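Local coordinates for carboxylic ester hydrolase (Aspergillus niger, PDB 7K4O), which hydrolyses carboxylic esters as a serine esterase of the tannase family, probably cleaving the galloyl ester bonds of tannins, at residues A[281-286]-A[296-301]; A[35-40]-A[58-63]; A[195-200]-A[399-404]; A[476-481]-A[496-501]. All coordinates share one frame; numbering follows the deposited sequence.

Interaction 1. Residues A[281-286]-A[296-301]; sequences KPYSCA and GTVSAK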
loop_
_atom_site.group_PDB
_atom_site.type_symbol
_atom_site.label_atom_id
_atom_site.label_comp_id
_atom_site.label_asym_id
_atom_site.label_seq_id
_atom_site.Cartn_x
_atom_site.Cartn_y
_atom_site.Cartn_z
ATOM N N LYS A 281 8.087 15.711 30.245
ATOM C CA LYS A 281 8.692 16.591 29.222
ATOM C C LYS A 281 7.650 17.600 28.762
ATOM O O LYS A 281 6.500 17.270 28.512
ATOM C CB LYS A 281 9.256 15.778 28.060
ATOM C CG LYS A 281 10.585 15.093 28.358
ATOM C CD LYS A 281 11.758 15.816 27.698
ATOM C CE LYS A 281 13.086 15.697 28.427
ATOM N NZ LYS A 281 13.576 14.299 28.506
ATOM N N PRO A 282 8.008 18.890 28.656
ATOM C CA PRO A 282 7.042 19.895 28.231
ATOM C C PRO A 282 6.740 19.775 26.737
ATOM O O PRO A 282 7.600 19.406 25.958
ATOM C CB PRO A 282 7.741 21.235 28.513
ATOM C CG PRO A 282 9.228 20.895 28.488
ATOM C CD PRO A 282 9.345 19.450 28.935
ATOM N N TYR A 283 5.545 20.181 26.362
ATOM C CA TYR A 283 5.154 20.271 24.943
ATOM C C TYR A 283 4.384 21.566 24.759
ATOM O O TYR A 283 3.670 22.026 25.681
ATOM C CB TYR A 283 4.353 19.030 24.518
ATOM C CG TYR A 283 3.020 18.847 25.200
ATOM C CD1 TYR A 283 1.875 19.492 24.741
ATOM C CD2 TYR A 283 2.907 17.983 26.283
ATOM C CE1 TYR A 283 0.646 19.284 25.362
ATOM C CE2 TYR A 283 1.694 17.769 26.911
ATOM C CZ TYR A 283 0.564 18.411 26.444
ATOM O OH TYR A 283 -0.618 18.185 27.087
ATOM N N SER A 284 4.487 22.104 23.562
ATOM C CA SER A 284 3.757 23.315 23.156
ATOM C C SER A 284 3.499 23.213 21.662
ATOM O O SER A 284 4.437 22.925 20.917
ATOM C CB SER A 284 4.543 24.553 23.514
ATOM O OG SER A 284 4.013 25.681 22.843
ATOM N N CYS A 285 2.259 23.396 21.257
ATOM C CA CYS A 285 1.863 23.463 19.833
ATOM C C CYS A 285 1.087 24.764 19.700
ATOM O O CYS A 285 0.304 25.088 20.606
ATOM C CB CYS A 285 1.056 22.232 19.393
ATOM S SG CYS A 285 2.013 20.683 19.376
ATOM N N ALA A 286 1.293 25.472 18.602
ATOM C CA ALA A 286 0.585 26.723 18.274
ATOM C C ALA A 286 -0.860 26.404 17.899
ATOM O O ALA A 286 -1.137 25.279 17.454
ATOM C CB ALA A 286 1.292 27.411 17.140
ATOM N N GLY A 296 1.532 21.842 27.890
ATOM C CA GLY A 296 1.461 20.957 29.052
ATOM C C GLY A 296 2.754 20.212 29.206
ATOM O O GLY A 296 3.803 20.620 28.635
ATOM N N THR A 297 2.683 19.144 29.973
ATOM C CA THR A 297 3.784 18.187 30.159
ATOM C C THR A 297 3.231 16.811 29.799
ATOM O O THR A 297 2.034 16.559 30.056
ATOM C CB THR A 297 4.365 18.220 31.579
ATOM O OG1 THR A 297 3.335 17.867 32.498
ATOM C CG2 THR A 297 4.987 19.556 31.933
ATOM N N VAL A 298 4.083 15.950 29.263
ATOM C CA VAL A 298 3.644 14.581 28.896
ATOM C C VAL A 298 3.216 13.887 30.184
ATOM O O VAL A 298 4.021 13.760 31.119
ATOM C CB VAL A 298 4.730 13.806 28.132
ATOM C CG1 VAL A 298 4.273 12.369 27.845
ATOM C CG2 VAL A 298 5.098 14.546 26.856
ATOM N N SER A 299 1.981 13.425 30.206
ATOM C CA SER A 299 1.317 12.868 31.406
ATOM C C SER A 299 1.517 11.363 31.479
ATOM O O SER A 299 1.809 10.695 30.442
ATOM C CB SER A 299 -0.132 13.229 31.415
ATOM O OG SER A 299 -0.834 12.544 30.386
ATOM N N ALA A 300 1.352 10.830 32.677
ATOM C CA ALA A 300 1.408 9.382 32.926
ATOM C C ALA A 300 0.299 8.695 32.110
ATOM O O ALA A 300 0.534 7.597 31.601
ATOM C CB ALA A 300 1.244 9.102 34.399
ATOM N N LYS A 301 -0.888 9.285 32.084
ATOM C CA LYS A 301 -2.051 8.712 31.371
ATOM C C LYS A 301 -1.756 8.740 29.866
ATOM O O LYS A 301 -2.178 7.799 29.201
ATOM C CB LYS A 301 -3.325 9.500 31.642
ATOM C CG LYS A 301 -4.006 9.215 32.970
ATOM C CD LYS A 301 -5.121 10.224 33.235
ATOM C CE LYS A 301 -5.720 10.191 34.623
ATOM N NZ LYS A 301 -6.641 9.046 34.756
HETATM O O HOH W 1 -0.628 16.513 29.141
#
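Three backbone hydrogen bonds join Lys281-Tyr283 to Gly296-Val298. Tyr283 and Gly296 form an antiparallel hydrogen-bonded pair: Tyr283 N donates a hydrogen bond to Gly296 O (2.9 Å), and Gly296 N returns one to Tyr283 O (3.1 Å). Beyond the non-hydrogen-bonded pair Pro282-Thr297, Val298 N reaches Lys281 O at 2.9 Å. The alpha carbons add weaker C-H...O contacts, Thr297 CA to Lys281 O and Pro282 CA to Gly296 O.

With chi1 at 65° the Tyr283 ring sits between its own backbone N and carbonyl carbon and leans over the partner strand, so that Gly296 CA lies 4.0 Å from the Tyr283 ring centroid, over the face, in a CH-pi contact. At the ring edge, Tyr283 CE2 comes within 3.4 Å of Thr297 O, and CD2 meets the CG2 methyl of Val298 at 4.1 Å. Cys239, Glu240 and Lys243 of helix 238-252 also touch this ring.

One water links the two strands, bonded to Tyr283 OH at 2.6 Å and donating to Thr297 O. The phenol is thus tied at its hydroxyl and laid on a residue without a side chain, which implies a ring with little freedom to swing, packed against helix 238-252.

Interaction 2. Residues A[35-40]-A[58-63]; sequences VTTEVV and CNVTFA. With NA (sodium ion), chain R; NAG (2-acetamido-2-deoxy-beta-D-glucopyranose), chain C.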
loop_
_atom_site.group_PDB
_atom_site.type_symbol
_atom_site.label_atom_id
_atom_site.label_comp_id
_atom_site.label_asym_id
_atom_site.label_seq_id
_atom_site.Cartn_x
_atom_site.Cartn_y
_atom_site.Cartn_z
ATOM N N VAL A 35 -14.435 4.610 -28.065
ATOM C CA VAL A 35 -12.987 4.991 -28.106
ATOM C C VAL A 35 -12.799 6.502 -28.193
ATOM O O VAL A 35 -13.464 7.144 -29.066
ATOM C CB VAL A 35 -12.238 4.276 -29.246
ATOM C CG1 VAL A 35 -10.879 4.919 -29.448
ATOM C CG2 VAL A 35 -12.095 2.781 -28.929
ATOM N N THR A 36 -11.935 7.029 -27.351
ATOM C CA THR A 36 -11.381 8.395 -27.429
ATOM C C THR A 36 -9.868 8.266 -27.549
ATOM O O THR A 36 -9.273 7.364 -26.917
ATOM C CB THR A 36 -11.748 9.272 -26.231
ATOM O OG1 THR A 36 -11.124 8.776 -25.036
ATOM C CG2 THR A 36 -13.248 9.362 -26.037
ATOM N N THR A 37 -9.259 9.172 -28.299
ATOM C CA THR A 37 -7.782 9.262 -28.415
ATOM C C THR A 37 -7.404 10.730 -28.340
ATOM O O THR A 37 -8.125 11.579 -28.904
ATOM C CB THR A 37 -7.231 8.618 -29.698
ATOM O OG1 THR A 37 -7.841 9.259 -30.826
ATOM C CG2 THR A 37 -7.497 7.126 -29.745
ATOM N N GLU A 38 -6.326 10.999 -27.690
ATOM C CA GLU A 38 -5.812 12.360 -27.520
ATOM C C GLU A 38 -4.296 12.346 -27.392
ATOM O O GLU A 38 -3.736 11.701 -26.496
ATOM C CB GLU A 38 -6.449 12.953 -26.283
ATOM C CG GLU A 38 -5.933 14.299 -26.038
ATOM C CD GLU A 38 -6.531 14.956 -24.820
ATOM O OE1 GLU A 38 -7.071 14.272 -23.928
ATOM O OE2 GLU A 38 -6.397 16.158 -24.792
ATOM N N VAL A 39 -3.606 13.072 -28.268
ATOM C CA VAL A 39 -2.152 13.300 -28.134
ATOM C C VAL A 39 -1.835 14.226 -26.982
ATOM O O VAL A 39 -2.440 15.321 -26.900
ATOM C CB VAL A 39 -1.525 13.833 -29.437
ATOM C CG1 VAL A 39 -0.082 14.194 -29.223
ATOM C CG2 VAL A 39 -1.690 12.844 -30.562
ATOM N N VAL A 40 -0.916 13.844 -26.140
ATOM C CA VAL A 40 -0.344 14.694 -25.056
ATOM C C VAL A 40 1.136 14.858 -25.306
ATOM O O VAL A 40 1.862 13.851 -25.414
ATOM C CB VAL A 40 -0.582 14.114 -23.661
ATOM C CG1 VAL A 40 0.033 14.983 -22.582
ATOM C CG2 VAL A 40 -2.075 13.899 -23.464
ATOM N N CYS A 58 -0.237 8.927 -26.204
ATOM C CA CYS A 58 -1.612 8.856 -26.661
ATOM C C CYS A 58 -2.484 8.492 -25.481
ATOM O O CYS A 58 -2.346 7.350 -24.978
ATOM C CB CYS A 58 -1.776 7.841 -27.760
ATOM S SG CYS A 58 -3.431 7.857 -28.457
ATOM N N ASN A 59 -3.357 9.401 -25.084
ATOM C CA ASN A 59 -4.338 9.110 -24.012
ATOM C C ASN A 59 -5.542 8.440 -24.646
ATOM O O ASN A 59 -6.327 9.113 -25.373
ATOM C CB ASN A 59 -4.687 10.398 -23.282
ATOM C CG ASN A 59 -5.894 10.301 -22.371
ATOM O OD1 ASN A 59 -6.185 9.220 -21.873
ATOM N ND2 ASN A 59 -6.652 11.412 -22.237
ATOM N N VAL A 60 -5.805 7.175 -24.296
ATOM C CA VAL A 60 -6.905 6.358 -24.856
ATOM C C VAL A 60 -7.926 6.094 -23.739
ATOM O O VAL A 60 -7.520 5.689 -22.642
ATOM C CB VAL A 60 -6.403 5.006 -25.389
ATOM C CG1 VAL A 60 -7.542 4.150 -25.884
ATOM C CG2 VAL A 60 -5.376 5.241 -26.501
ATOM N N THR A 61 -9.194 6.274 -24.032
ATOM C CA THR A 61 -10.246 5.690 -23.153
ATOM C C THR A 61 -11.226 4.896 -23.980
ATOM O O THR A 61 -11.441 5.152 -25.167
ATOM C CB THR A 61 -10.999 6.676 -22.244
ATOM O OG1 THR A 61 -11.993 7.369 -23.011
ATOM C CG2 THR A 61 -10.082 7.594 -21.491
ATOM N N PHE A 62 -11.887 3.936 -23.346
ATOM C CA PHE A 62 -13.014 3.217 -23.932
ATOM C C PHE A 62 -13.756 2.458 -22.824
ATOM O O PHE A 62 -13.263 2.383 -21.695
ATOM C CB PHE A 62 -12.597 2.260 -25.039
ATOM C CG PHE A 62 -11.591 1.221 -24.628
ATOM C CD1 PHE A 62 -10.241 1.511 -24.698
ATOM C CD2 PHE A 62 -11.982 -0.008 -24.145
ATOM C CE1 PHE A 62 -9.299 0.575 -24.297
ATOM C CE2 PHE A 62 -11.042 -0.977 -23.794
ATOM C CZ PHE A 62 -9.706 -0.663 -23.824
ATOM N N ALA A 63 -14.949 2.007 -23.180
ATOM C CA ALA A 63 -15.881 1.354 -22.247
ATOM C C ALA A 63 -16.064 -0.099 -22.639
ATOM O O ALA A 63 -16.004 -0.486 -23.819
ATOM C CB ALA A 63 -17.218 2.079 -22.258
HETATM NA NA NA R . -8.845 11.576 -31.445
HETATM C C1 NAG C . -7.801 11.434 -21.345
HETATM C C2 NAG C . -7.773 12.730 -20.545
HETATM C C3 NAG C . -9.058 12.777 -19.712
HETATM C C4 NAG C . -10.233 12.620 -20.563
HETATM C C5 NAG C . -10.138 11.355 -21.417
HETATM C C6 NAG C . -11.253 11.138 -22.382
HETATM C C7 NAG C . -5.514 13.534 -20.075
HETATM C C8 NAG C . -4.465 13.582 -19.088
HETATM N N2 NAG C . -6.633 12.826 -19.691
HETATM O O3 NAG C . -9.058 13.997 -18.994
HETATM O O4 NAG C . -11.350 12.410 -19.700
HETATM O O5 NAG C . -8.919 11.382 -22.159
HETATM O O6 NAG C . -11.548 12.262 -23.218
HETATM O O7 NAG C . -5.422 14.034 -21.184
HETATM O O HOH W 2 -8.809 10.105 -24.861
HETATM O O HOH W 3 -11.065 10.801 -29.883
HETATM O O HOH W 4 -9.188 10.317 -33.779
HETATM O O HOH W 5 -6.160 11.855 -31.483
#
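Two long antiparallel strands, 28-47 and 50-66, form a beta hairpin at one edge of the large mixed sheet, and Thr36-Val39 pair here with Cys58-Thr61. In the hydrogen-bonded pair Thr36-Thr61, each backbone N donates to the other residue's O; in the pair Glu38-Asn59, Asn59 N to Glu38 O is short (2.7 Å) and the return bond weak.

On the face bearing these four residues, Thr36 OG1 and Thr61 OG1 share a hydrogen bond of 2.6 Å. Asn59 ND2 is bonded covalently to C1 of an N-acetylglucosamine and still gives a weak hydrogen bond to Glu38 OE1 (3.3 Å), the carboxylate and amide planes lying 33° apart. A water bonded to Thr36 OG1 and Asn59 O also lies within hydrogen-bonding distance of the sugar O5.

On the other face, Thr37 chi1 of 58° turns OG1 to a sodium ion; Thr37 O and Thr37 OG1 both bind it at 2.6 Å, with three waters, and OG1 is also hydrogen-bonded to Asp12 OD1. Cys58 SG, in a disulfide with Cys10, lies 4.1 Å from Thr37 CB. Thr37 and Val60 pack against Val15 of helix 12-18, while Glu38, a zinc ligand through OE2, is shared between metal and glycan-bearing amide.

Interaction 3. Residues A[195-200]-A[399-404]; sequences QVQRFG and PDLTPF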
loop_
_atom_site.group_PDB
_atom_site.type_symbol
_atom_site.label_atom_id
_atom_site.label_comp_id
_atom_site.label_asym_id
_atom_site.label_seq_id
_atom_site.Cartn_x
_atom_site.Cartn_y
_atom_site.Cartn_z
ATOM N N GLN A 195 -3.872 -9.879 -7.614
ATOM C CA GLN A 195 -3.596 -10.566 -8.893
ATOM C C GLN A 195 -2.479 -11.612 -8.738
ATOM O O GLN A 195 -2.629 -12.731 -9.228
ATOM C CB GLN A 195 -3.181 -9.584 -9.991
ATOM C CG GLN A 195 -4.184 -8.471 -10.203
ATOM C CD GLN A 195 -5.568 -8.971 -10.555
ATOM O OE1 GLN A 195 -5.774 -9.559 -11.598
ATOM N NE2 GLN A 195 -6.514 -8.808 -9.631
ATOM N N VAL A 196 -1.410 -11.282 -8.015
ATOM C CA VAL A 196 -0.277 -12.217 -7.787
ATOM C C VAL A 196 -0.777 -13.492 -7.089
ATOM O O VAL A 196 -0.319 -14.558 -7.391
ATOM C CB VAL A 196 0.837 -11.517 -7.031
ATOM C CG1 VAL A 196 1.913 -12.489 -6.578
ATOM C CG2 VAL A 196 1.460 -10.359 -7.845
ATOM N N GLN A 197 -1.771 -13.355 -6.217
ATOM C CA GLN A 197 -2.348 -14.492 -5.469
ATOM C C GLN A 197 -3.233 -15.410 -6.308
ATOM O O GLN A 197 -3.491 -16.503 -5.840
ATOM C CB GLN A 197 -3.098 -13.942 -4.250
ATOM C CG GLN A 197 -2.167 -13.467 -3.174
ATOM C CD GLN A 197 -2.813 -12.715 -2.040
ATOM O OE1 GLN A 197 -4.043 -12.708 -1.874
ATOM N NE2 GLN A 197 -2.001 -11.988 -1.288
ATOM N N ARG A 198 -3.705 -14.990 -7.482
ATOM C CA ARG A 198 -4.680 -15.716 -8.287
ATOM C C ARG A 198 -4.195 -16.062 -9.694
ATOM O O ARG A 198 -4.650 -17.099 -10.188
ATOM C CB ARG A 198 -5.952 -14.873 -8.402
ATOM C CG ARG A 198 -6.717 -14.742 -7.085
ATOM C CD ARG A 198 -7.940 -13.868 -7.190
ATOM N NE ARG A 198 -8.718 -13.782 -5.969
ATOM C CZ ARG A 198 -8.478 -12.940 -4.959
ATOM N NH1 ARG A 198 -7.437 -12.132 -4.961
ATOM N NH2 ARG A 198 -9.286 -12.934 -3.901
ATOM N N PHE A 199 -3.391 -15.221 -10.321
ATOM C CA PHE A 199 -3.149 -15.288 -11.791
ATOM C C PHE A 199 -1.642 -15.276 -12.033
ATOM O O PHE A 199 -1.009 -14.178 -12.022
ATOM C CB PHE A 199 -3.870 -14.168 -12.512
ATOM C CG PHE A 199 -5.330 -14.024 -12.176
ATOM C CD1 PHE A 199 -6.226 -15.032 -12.492
ATOM C CD2 PHE A 199 -5.791 -12.916 -11.490
ATOM C CE1 PHE A 199 -7.559 -14.927 -12.122
ATOM C CE2 PHE A 199 -7.108 -12.794 -11.133
ATOM C CZ PHE A 199 -7.998 -13.813 -11.444
ATOM N N GLY A 200 -1.096 -16.447 -12.220
ATOM C CA GLY A 200 0.369 -16.625 -12.200
ATOM C C GLY A 200 1.090 -15.908 -13.319
ATOM O O GLY A 200 2.234 -15.461 -13.094
ATOM N N PRO A 399 -1.410 -17.255 0.910
ATOM C CA PRO A 399 0.052 -17.393 0.988
ATOM C C PRO A 399 0.678 -18.379 0.011
ATOM O O PRO A 399 1.875 -18.447 -0.011
ATOM C CB PRO A 399 0.244 -17.846 2.460
ATOM C CG PRO A 399 -0.943 -18.747 2.671
ATOM C CD PRO A 399 -2.079 -18.015 1.981
ATOM N N ASP A 400 -0.120 -19.154 -0.722
ATOM C CA ASP A 400 0.386 -20.143 -1.688
ATOM C C ASP A 400 0.495 -19.428 -3.046
ATOM O O ASP A 400 -0.536 -19.229 -3.708
ATOM C CB ASP A 400 -0.520 -21.351 -1.792
ATOM C CG ASP A 400 -0.041 -22.331 -2.845
ATOM O OD1 ASP A 400 1.117 -22.116 -3.319
ATOM O OD2 ASP A 400 -0.818 -23.227 -3.196
ATOM N N LEU A 401 1.700 -19.014 -3.415
ATOM C CA LEU A 401 1.952 -18.261 -4.662
ATOM C C LEU A 401 2.651 -19.197 -5.654
ATOM O O LEU A 401 3.383 -18.717 -6.553
ATOM C CB LEU A 401 2.814 -17.047 -4.329
ATOM C CG LEU A 401 2.264 -16.047 -3.326
ATOM C CD1 LEU A 401 3.185 -14.848 -3.164
ATOM C CD2 LEU A 401 0.875 -15.561 -3.762
ATOM N N THR A 402 2.371 -20.493 -5.558
ATOM C CA THR A 402 3.011 -21.491 -6.457
ATOM C C THR A 402 2.845 -21.070 -7.932
ATOM O O THR A 402 3.827 -21.111 -8.700
ATOM C CB THR A 402 2.540 -22.921 -6.142
ATOM O OG1 THR A 402 2.937 -23.215 -4.800
ATOM C CG2 THR A 402 3.166 -23.886 -7.138
ATOM N N PRO A 403 1.654 -20.720 -8.450
ATOM C CA PRO A 403 1.512 -20.396 -9.874
ATOM C C PRO A 403 2.398 -19.211 -10.318
ATOM O O PRO A 403 3.102 -19.295 -11.342
ATOM C CB PRO A 403 0.025 -20.042 -10.027
ATOM C CG PRO A 403 -0.645 -20.850 -8.934
ATOM C CD PRO A 403 0.319 -20.758 -7.769
ATOM N N PHE A 404 2.386 -18.127 -9.563
ATOM C CA PHE A 404 3.221 -16.941 -9.862
ATOM C C PHE A 404 4.701 -17.313 -9.821
ATOM O O PHE A 404 5.507 -16.955 -10.732
ATOM C CB PHE A 404 2.877 -15.829 -8.882
ATOM C CG PHE A 404 3.632 -14.555 -9.094
ATOM C CD1 PHE A 404 3.193 -13.624 -10.008
ATOM C CD2 PHE A 404 4.794 -14.302 -8.386
ATOM C CE1 PHE A 404 3.898 -12.451 -10.184
ATOM C CE2 PHE A 404 5.468 -13.115 -8.533
ATOM C CZ PHE A 404 5.023 -12.182 -9.435
HETATM O O HOH W 6 0.190 -17.331 -7.623
HETATM O O HOH W 7 -1.818 -18.612 -6.058
#
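Apolar packing dominates where Val196, in the C-terminal part of helix 187-196, and Gln197 meet Leu401 and Phe404. Val196 CG1 stands over the middle of the Phe404 ring, 3.7 Å from its centroid and 12° off the normal, a CH-pi contact placed by Phe404 chi1 of -179°, which carries the ring away from its own N. The second methyl, Val196 CG2, reaches Phe404 CE1 at 4.0 Å. Leu401 CD2 packs beside Val196 and lies 3.7 Å from Gln197 CG; the amide beyond is held by Thr396 O. Trp454 touches both Leu401 and Phe404.

Helix 187-196 follows the probable nucleophile elbow at Ser186; the contact joins it to the short helix 402-406, which precedes strand 410-416, consistent with the alpha/beta-hydrolase fold of the family. Gly200 CA approaches Phe404 N to 3.6 Å.

Polar links between the segments run through water. One water donates to Val196 O (2.8 Å) and accepts from Phe404 N (3.0 Å); another donates to both Gln197 O and Asp400 O. Asp400 OD1 accepts two hydrogen bonds, from Thr402 N above the carboxylate plane, an Asx turn, and from Thr402 OG1 on its syn lone pair at 2.6 Å.

Interaction 4. Residues A[476-481]-A[496-501]; sequences PFPQTN and TTLNAT. With NAG (2-acetamido-2-deoxy-beta-D-glucopyranose), chain B; MAN (alpha-D-mannopyranose), chain D.
Phe477 and Thr501 make one antiparallel hydrogen-bonded pair, Phe477 N to Thr501 O at 2.8 Å and Thr501 N to Phe477 O at 2.9 Å, before the chain turns off at Pro478. Apolar contacts join Pro476 CB to Ala500 CB and Pro478 CB to Leu498 CD2 (3.8 Å). The same leucine brings its two methyls up to the amide oxygen of Asn481, the two side chains crossing at about a right angle.

The polar contacts centre on Asn499. Its ND2 is bonded covalently to C1 of an N-acetylglucosamine and donates to Thr480 OG1 (3.0 Å), 19° out of the amide plane; OD1 is held by Gln513 and Asn511. One water accepts from Thr480 OG1 and donates to Asn499 O and Asn481 OD1. Thr480 OG1 thus accepts from Asn499 ND2 and from a second water while donating to the first. Thr501 OG1, beside its own backbone N (chi1 -51°), shares a hydrogen bond with O6 of the sugar at 2.8 Å. A nearby mannose, also held by Ser52 and Gly509, donates from O4 to Gln479 OE1 at 2.7 Å. Asn499-Ala500-Thr501 is an N-glycosylation sequon, here on the central strand of a small antiparallel sheet.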
loop_
_atom_site.group_PDB
_atom_site.type_symbol
_atom_site.label_atom_id
_atom_site.label_comp_id
_atom_site.label_asym_id
_atom_site.label_seq_id
_atom_site.Cartn_x
_atom_site.Cartn_y
_atom_site.Cartn_z
ATOM N N PRO A 476 15.402 8.135 3.249
ATOM C CA PRO A 476 15.398 7.830 1.823
ATOM C C PRO A 476 14.015 7.359 1.372
ATOM O O PRO A 476 13.127 7.160 2.191
ATOM C CB PRO A 476 16.377 6.666 1.747
ATOM C CG PRO A 476 16.101 5.908 3.015
ATOM C CD PRO A 476 15.813 6.980 4.044
ATOM N N PHE A 477 13.838 7.200 0.062
ATOM C CA PHE A 477 12.557 6.695 -0.472
ATOM C C PHE A 477 12.867 5.994 -1.774
ATOM O O PHE A 477 13.678 6.504 -2.546
ATOM C CB PHE A 477 11.560 7.824 -0.676
ATOM C CG PHE A 477 10.144 7.329 -0.789
ATOM C CD1 PHE A 477 9.411 6.990 0.343
ATOM C CD2 PHE A 477 9.577 7.166 -2.036
ATOM C CE1 PHE A 477 8.130 6.463 0.205
ATOM C CE2 PHE A 477 8.296 6.657 -2.167
ATOM C CZ PHE A 477 7.582 6.300 -1.046
ATOM N N PRO A 478 12.242 4.825 -2.056
ATOM C CA PRO A 478 12.546 4.099 -3.300
ATOM C C PRO A 478 11.788 4.726 -4.462
ATOM O O PRO A 478 10.632 4.434 -4.712
ATOM C CB PRO A 478 12.150 2.665 -2.963
ATOM C CG PRO A 478 10.962 2.849 -1.998
ATOM C CD PRO A 478 11.317 4.088 -1.173
ATOM N N GLN A 479 12.452 5.621 -5.186
ATOM C CA GLN A 479 11.854 6.393 -6.282
ATOM C C GLN A 479 12.091 5.708 -7.632
ATOM O O GLN A 479 11.538 6.149 -8.629
ATOM C CB GLN A 479 12.440 7.809 -6.272
ATOM C CG GLN A 479 11.794 8.757 -7.283
ATOM C CD GLN A 479 12.379 10.173 -7.174
ATOM O OE1 GLN A 479 13.610 10.324 -7.146
ATOM N NE2 GLN A 479 11.522 11.185 -7.215
ATOM N N THR A 480 12.831 4.627 -7.671
ATOM C CA THR A 480 13.309 4.047 -8.948
ATOM C C THR A 480 12.875 2.578 -9.062
ATOM O O THR A 480 13.593 1.753 -9.622
ATOM C CB THR A 480 14.831 4.275 -9.053
ATOM O OG1 THR A 480 15.507 3.708 -7.924
ATOM C CG2 THR A 480 15.147 5.747 -9.279
ATOM N N ASN A 481 11.708 2.213 -8.510
ATOM C CA ASN A 481 11.344 0.790 -8.481
ATOM C C ASN A 481 11.065 0.241 -9.876
ATOM O O ASN A 481 11.315 -0.963 -10.064
ATOM C CB ASN A 481 10.180 0.522 -7.548
ATOM C CG ASN A 481 10.568 0.691 -6.099
ATOM O OD1 ASN A 481 11.758 0.625 -5.734
ATOM N ND2 ASN A 481 9.560 0.807 -5.233
ATOM N N THR A 496 19.916 -6.880 -4.706
ATOM C CA THR A 496 20.420 -7.246 -3.366
ATOM C C THR A 496 19.942 -6.242 -2.320
ATOM O O THR A 496 19.352 -6.653 -1.277
ATOM C CB THR A 496 21.945 -7.349 -3.436
ATOM O OG1 THR A 496 22.244 -8.231 -4.520
ATOM C CG2 THR A 496 22.530 -7.898 -2.171
ATOM N N THR A 497 20.228 -4.975 -2.523
ATOM C CA THR A 497 19.598 -3.871 -1.779
ATOM C C THR A 497 18.650 -3.164 -2.743
ATOM O O THR A 497 18.854 -3.234 -3.978
ATOM C CB THR A 497 20.631 -2.909 -1.183
ATOM O OG1 THR A 497 21.447 -2.436 -2.265
ATOM C CG2 THR A 497 21.437 -3.592 -0.108
ATOM N N LEU A 498 17.642 -2.470 -2.229
ATOM C CA LEU A 498 16.745 -1.690 -3.094
ATOM C C LEU A 498 17.245 -0.245 -3.191
ATOM O O LEU A 498 17.528 0.375 -2.150
ATOM C CB LEU A 498 15.314 -1.733 -2.557
ATOM C CG LEU A 498 14.275 -1.019 -3.429
ATOM C CD1 LEU A 498 14.230 -1.670 -4.799
ATOM C CD2 LEU A 498 12.892 -1.099 -2.760
ATOM N N ASN A 499 17.383 0.230 -4.423
ATOM C CA ASN A 499 17.849 1.598 -4.687
ATOM C C ASN A 499 16.920 2.591 -4.008
ATOM O O ASN A 499 15.676 2.431 -4.089
ATOM C CB ASN A 499 17.891 1.830 -6.192
ATOM C CG ASN A 499 18.865 2.904 -6.597
ATOM O OD1 ASN A 499 19.970 3.000 -6.018
ATOM N ND2 ASN A 499 18.439 3.684 -7.574
ATOM N N ALA A 500 17.454 3.666 -3.431
ATOM C CA ALA A 500 16.633 4.713 -2.812
ATOM C C ALA A 500 17.280 6.090 -2.921
ATOM O O ALA A 500 18.497 6.184 -3.205
ATOM C CB ALA A 500 16.346 4.356 -1.385
ATOM N N THR A 501 16.470 7.103 -2.728
ATOM C CA THR A 501 16.882 8.514 -2.913
ATOM C C THR A 501 16.316 9.357 -1.798
ATOM O O THR A 501 15.164 9.146 -1.395
ATOM C CB THR A 501 16.456 9.044 -4.278
ATOM O OG1 THR A 501 16.909 8.124 -5.266
ATOM C CG2 THR A 501 17.015 10.426 -4.524
HETATM C C1 NAG B . 19.303 4.729 -8.080
HETATM C C2 NAG B . 19.198 4.798 -9.575
HETATM C C3 NAG B . 20.158 5.878 -10.095
HETATM C C4 NAG B . 19.865 7.207 -9.401
HETATM C C5 NAG B . 19.953 6.983 -7.897
HETATM C C6 NAG B . 19.620 8.232 -7.078
HETATM C C7 NAG B . 18.597 2.823 -10.783
HETATM C C8 NAG B . 18.835 1.507 -11.366
HETATM N N2 NAG B . 19.525 3.528 -10.125
HETATM O O3 NAG B . 19.947 6.038 -11.506
HETATM O O4 NAG B . 20.914 8.121 -9.828
HETATM O O5 NAG B . 19.001 5.978 -7.536
HETATM O O6 NAG B . 19.657 7.946 -5.712
HETATM O O7 NAG B . 17.499 3.240 -10.980
HETATM C C1 MAN D . 17.357 13.757 -10.730
HETATM C C2 MAN D . 15.939 13.183 -11.018
HETATM C C3 MAN D . 15.180 13.190 -9.694
HETATM C C4 MAN D . 15.846 12.307 -8.641
HETATM C C5 MAN D . 17.326 12.718 -8.512
HETATM C C6 MAN D . 18.192 11.737 -7.787
HETATM O O2 MAN D . 16.030 11.836 -11.499
HETATM O O3 MAN D . 13.861 12.805 -10.064
HETATM O O4 MAN D . 15.191 12.494 -7.384
HETATM O O5 MAN D . 17.979 12.873 -9.792
HETATM O O6 MAN D . 19.589 12.299 -7.567
HETATM O O HOH W 8 15.379 5.687 -5.651
HETATM O O HOH W 9 15.854 8.861 -7.603
HETATM O O HOH W 10 13.989 2.273 -6.140
#

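The four contacts are spread over the chain and none touches another. Interactions 1 and 2 lie farthest apart, with centres about 55 Å from each other on opposite sides of the chain's centre, whereas interactions 3 and 4 are the closest pair, 25 Å between centres and about 13 Å between nearest atoms. Interaction 1 falls within the stretch of chain between the two halves of interaction 3, in the region between strands 205-209 and 410-416, which also carries the calcium site and is probably an insertion in the hydrolase fold. The gallate pocket, which includes Ser186 and His465, connects to interaction 3 through helix 187-196. Interactions 2 and 4 each carry an N-linked glycan, their centres about 32 Å apart.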